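Local coordinates for protein SOSEKI 4 (Arabidopsis thaliana, PDB 6RSN), which forms homopolymers and mixed filaments with related SOSEKI proteins through its DIX-like domain, interpreting polarity cues and influencing the orientation of plant cell division, at residues 13-16 against 17-20; 49-52 against 53-57. The protein carries 1 engineered substitution. One frame throughout, in Å; residues are numbered along the deposited sequence.

Interaction 1 of 2, residues 13-16 against 17-20. With SO4 (sulfate ion), chain B.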
loop_
_atom_site.group_PDB
_atom_site.type_symbol
_atom_site.label_atom_id
_atom_site.label_comp_id
_atom_site.label_asym_id
_atom_site.label_seq_id
_atom_site.Cartn_x
_atom_site.Cartn_y
_atom_site.Cartn_z
ATOM N N SER A 13 8.651 -6.554 -0.074
ATOM C CA SER A 13 9.089 -7.909 0.202
ATOM C C SER A 13 9.767 -8.387 -1.052
ATOM O O SER A 13 9.143 -8.383 -2.107
ATOM C CB SER A 13 7.856 -8.768 0.529
ATOM O OG SER A 13 8.252 -10.132 0.662
ATOM N N ARG A 14 11.041 -8.784 -0.954
ATOM C CA ARG A 14 11.705 -9.294 -2.135
ATOM C C ARG A 14 11.899 -10.804 -1.977
ATOM O O ARG A 14 11.067 -11.603 -2.419
ATOM C CB ARG A 14 12.981 -8.484 -2.358
ATOM C CG ARG A 14 12.721 -7.011 -2.628
ATOM C CD ARG A 14 14.102 -6.389 -2.715
ATOM N NE ARG A 14 14.185 -4.991 -3.126
ATOM C CZ ARG A 14 13.959 -3.932 -2.340
ATOM N NH1 ARG A 14 13.581 -4.086 -1.079
ATOM N NH2 ARG A 14 14.093 -2.712 -2.832
ATOM N N ASN A 15 12.987 -11.172 -1.297
ATOM C CA ASN A 15 13.251 -12.547 -0.901
ATOM C C ASN A 15 12.401 -12.875 0.326
ATOM O O ASN A 15 12.066 -14.033 0.573
ATOM C CB ASN A 15 14.737 -12.739 -0.600
ATOM C CG ASN A 15 15.593 -12.133 -1.689
ATOM O OD1 ASN A 15 15.534 -12.576 -2.831
ATOM N ND2 ASN A 15 16.363 -11.109 -1.364
ATOM N N GLY A 16 12.068 -11.831 1.092
ATOM C CA GLY A 16 11.339 -11.982 2.338
ATOM C C GLY A 16 11.584 -10.781 3.240
ATOM O O GLY A 16 11.960 -10.945 4.397
ATOM N N ARG A 17 11.424 -9.586 2.658
ATOM C CA ARG A 17 11.214 -8.345 3.390
ATOM C C ARG A 17 12.460 -7.923 4.160
ATOM O O ARG A 17 12.341 -7.463 5.296
ATOM C CB ARG A 17 10.007 -8.466 4.328
ATOM C CG ARG A 17 8.773 -7.716 3.838
ATOM C CD ARG A 17 7.954 -7.529 5.143
ATOM N NE ARG A 17 6.757 -8.390 5.102
ATOM C CZ ARG A 17 5.805 -8.420 6.056
ATOM N NH1 ARG A 17 5.869 -7.614 7.111
ATOM N NH2 ARG A 17 4.808 -9.280 5.963
ATOM N N LEU A 18 13.633 -8.026 3.508
ATOM C CA LEU A 18 14.930 -7.785 4.144
ATOM C C LEU A 18 15.062 -6.349 4.681
ATOM O O LEU A 18 16.185 -5.940 4.972
ATOM C CB LEU A 18 16.083 -8.047 3.156
ATOM C CG LEU A 18 16.155 -9.383 2.417
ATOM C CD1 LEU A 18 15.699 -9.211 0.978
ATOM C CD2 LEU A 18 17.590 -9.901 2.421
ATOM N N ASP A 19 13.958 -5.578 4.816
ATOM C CA ASP A 19 14.061 -4.141 5.084
ATOM C C ASP A 19 12.878 -3.588 5.906
ATOM O O ASP A 19 11.763 -4.125 5.933
ATOM C CB ASP A 19 14.346 -3.341 3.799
ATOM C CG ASP A 19 14.602 -1.846 4.007
ATOM O OD1 ASP A 19 15.315 -1.488 4.998
ATOM O OD2 ASP A 19 14.062 -1.033 3.186
ATOM N N HIS A 20 13.161 -2.475 6.595
ATOM C CA HIS A 20 12.172 -1.756 7.367
ATOM C C HIS A 20 11.129 -1.243 6.389
ATOM O O HIS A 20 11.390 -1.070 5.169
ATOM C CB HIS A 20 12.808 -0.498 8.000
ATOM C CG HIS A 20 14.017 -0.752 8.814
ATOM N ND1 HIS A 20 14.010 -1.633 9.886
ATOM C CD2 HIS A 20 15.261 -0.211 8.732
ATOM C CE1 HIS A 20 15.202 -1.606 10.457
ATOM N NE2 HIS A 20 15.982 -0.744 9.758
HETATM S S SO4 B . 13.916 0.496 -1.530
HETATM O O1 SO4 B . 14.068 0.170 -2.927
HETATM O O2 SO4 B . 14.509 1.774 -1.257
HETATM O O3 SO4 B . 12.514 0.550 -1.200
HETATM O O4 SO4 B . 14.568 -0.507 -0.732
#

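Interaction 2 of 2, residues 49-52 against 53-57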
loop_
_atom_site.group_PDB
_atom_site.type_symbol
_atom_site.label_atom_id
_atom_site.label_comp_id
_atom_site.label_asym_id
_atom_site.label_seq_id
_atom_site.Cartn_x
_atom_site.Cartn_y
_atom_site.Cartn_z
ATOM N N ASN A 49 8.082 6.426 -12.072
ATOM C CA ASN A 49 7.045 5.523 -12.571
ATOM C C ASN A 49 7.464 4.060 -12.598
ATOM O O ASN A 49 6.607 3.169 -12.566
ATOM C CB ASN A 49 6.668 5.891 -14.011
ATOM C CG ASN A 49 5.798 7.131 -14.041
ATOM O OD1 ASN A 49 6.041 8.084 -14.779
ATOM N ND2 ASN A 49 4.760 7.119 -13.249
ATOM N N GLY A 50 8.763 3.831 -12.646
ATOM C CA GLY A 50 9.211 2.454 -12.729
ATOM C C GLY A 50 9.276 1.671 -11.419
ATOM O O GLY A 50 9.717 0.508 -11.445
HETATM N N MSE A 51 8.844 2.265 -10.282
HETATM C CA MSE A 51 8.979 1.545 -9.020
HETATM C C MSE A 51 7.705 0.731 -8.743
HETATM O O MSE A 51 7.788 -0.507 -8.493
HETATM C CB MSE A 51 9.290 2.584 -7.919
HETATM C CG MSE A 51 9.434 1.954 -6.522
HETATM SE SE MSE A 51 7.699 1.987 -5.527
HETATM C CE MSE A 51 8.321 1.159 -3.829
ATOM N N ALA A 52 6.513 1.374 -8.639
ATOM C CA ALA A 52 5.388 0.651 -8.018
ATOM C C ALA A 52 4.936 -0.525 -8.885
ATOM O O ALA A 52 4.435 -1.491 -8.345
ATOM C CB ALA A 52 4.247 1.569 -7.747
ATOM N N CYS A 53 5.204 -0.461 -10.193
ATOM C CA CYS A 53 4.812 -1.532 -11.090
ATOM C C CYS A 53 5.707 -2.750 -10.903
ATOM O O CYS A 53 5.303 -3.810 -11.485
ATOM C CB CYS A 53 4.885 -1.115 -12.572
ATOM S SG CYS A 53 6.510 -0.417 -13.020
ATOM N N LEU A 54 6.761 -2.689 -10.069
ATOM C CA LEU A 54 7.581 -3.896 -9.821
ATOM C C LEU A 54 6.953 -4.799 -8.748
ATOM O O LEU A 54 7.476 -5.879 -8.464
ATOM C CB LEU A 54 8.980 -3.462 -9.372
ATOM C CG LEU A 54 9.810 -2.678 -10.390
ATOM C CD1 LEU A 54 11.031 -2.181 -9.653
ATOM C CD2 LEU A 54 10.237 -3.610 -11.515
ATOM N N TYR A 55 5.854 -4.352 -8.132
ATOM C CA TYR A 55 5.306 -5.001 -6.952
ATOM C C TYR A 55 3.820 -5.260 -7.141
ATOM O O TYR A 55 3.103 -4.486 -7.804
ATOM C CB TYR A 55 5.442 -4.097 -5.726
ATOM C CG TYR A 55 6.886 -3.861 -5.418
ATOM C CD1 TYR A 55 7.645 -4.804 -4.736
ATOM C CD2 TYR A 55 7.491 -2.704 -5.884
ATOM C CE1 TYR A 55 8.977 -4.561 -4.468
ATOM C CE2 TYR A 55 8.829 -2.444 -5.636
ATOM C CZ TYR A 55 9.574 -3.398 -4.961
ATOM O OH TYR A 55 10.909 -3.154 -4.819
ATOM N N SER A 56 3.342 -6.386 -6.549
ATOM C CA SER A 56 1.923 -6.652 -6.402
ATOM C C SER A 56 1.495 -6.171 -5.011
ATOM O O SER A 56 2.183 -6.464 -4.033
ATOM C CB SER A 56 1.792 -8.210 -6.434
ATOM O OG SER A 56 0.401 -8.445 -6.306
ATOM N N TRP A 57 0.406 -5.367 -4.943
ATOM C CA TRP A 57 0.121 -4.651 -3.685
ATOM C C TRP A 57 -1.034 -5.278 -2.904
ATOM O O TRP A 57 -1.979 -5.786 -3.500
ATOM C CB TRP A 57 -0.179 -3.142 -3.938
ATOM C CG TRP A 57 1.045 -2.479 -4.496
ATOM C CD1 TRP A 57 1.435 -2.354 -5.808
ATOM C CD2 TRP A 57 2.094 -1.875 -3.715
ATOM N NE1 TRP A 57 2.640 -1.682 -5.873
ATOM C CE2 TRP A 57 3.067 -1.381 -4.619
ATOM C CE3 TRP A 57 2.285 -1.696 -2.332
ATOM C CZ2 TRP A 57 4.244 -0.752 -4.187
ATOM C CZ3 TRP A 57 3.408 -1.026 -1.903
ATOM C CH2 TRP A 57 4.380 -0.553 -2.816
#

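Interaction 1 of 2, residues 13-16 against 17-20
R14 NH2 is held by two oxygens of one sulfate ion. The bond from R14 NH2 to SO4 O4 is 3.1 Å long and fairly straight, with an angle of 151° at the hydrogen. A second bond, from R14 NH2 to SO4 O1, is 2.9 Å but bent and weak. The sulfur lies in the guanidinium plane, at its edge. R47 NH2 binds the same ion. D19 OD2 is 5.3 Å from R14 NH1, too far for a salt bridge, though the opposite charges may still attract weakly.

The remaining contacts of the loop are van der Waals touches, not hydrogen bonds. L18 CD1 reaches across to the amide nitrogen of N15, with CD1 to ND2 at only 3.1 Å, so the packing is tight here. R17 lays its CG beside S13 CB at 3.6 Å, with an unusual first torsion of -106°. A bend at chi3 goes with the end of R17 leading away to a cation-pi contact with Y11. G16 N is buried in the loop and has no partner in the model.

The sulfate is probably from the crystallisation liquor. Its hold by two arginines suggests a positively charged patch that could accept an anion.

Interaction 2 of 2, residues 49-52 against 53-57
The W57 ring turns its NE1 edge to A52, whose carbonyl lies near the ring plane. M51 CE also comes up at the ring's edge. On one face lies Y55 CB, 3.5 Å above the W57 ring and offset toward the rim. The Y55 ring meets the carbonyl oxygens of M51 and A52 at its edge, with Y55 CD2 3.4 Å from M51 O.

A52 O accepts two bonds. W57 NE1 donates at 3.1 Å to A52 O, nearly straight at 163°. Y55 N donates at 3.2 Å to A52 O and closes a type I beta turn from A52 to Y55. The two donors reach this oxygen from opposite faces of its carbonyl plane. L54 N donates to M51 O at 2.9 Å.

M51 is a selenomethionine. Its CG is anti to the backbone N, and a bend at chi2, -93°, brings M51 CE back to 4.1 Å from Y55 CE2. A52 CB packs separately against W57 CZ2. Y55 and W57 both lie on L12 of strand 5-13, and W57 reaches I40 and L43 of helix 36-47. On the outer side, L54 CG sits 3.4 Å from G50 O.

A phenylalanine in place of W57 has no ring N-H, so A52 O would probably lose one of its two donors and the turn would be less firmly tied to the strand.

The type I turn leads from the short, weakly bonded helix at about 49-52 into strand 55-63. It lies where helix 36-47 packs on the sheet, as expected of the ubiquitin-like fold of this DIX-like domain.

Interaction 1 comes first along the chain and closes before interaction 2 opens. Their centres are about 15 Å apart, and both belong to the DIX-like domain. Interaction 1 is the surface loop between strands 5-13 and 22-27. Interaction 2 is the partly buried turn that leads from helix 49-52 into strand 55-63. In the five-stranded sheet, strands 5-13 and 55-63 lie on either side of strand 86-92. The two sites touch where R14 NH2 packs 3.8 Å from Y55 OH. The sulfate lies about 5 Å from the nearest part of the Y55 side chain, so the two contacts meet near one bound ion, which may mark an anion-binding patch in this polymer-forming domain.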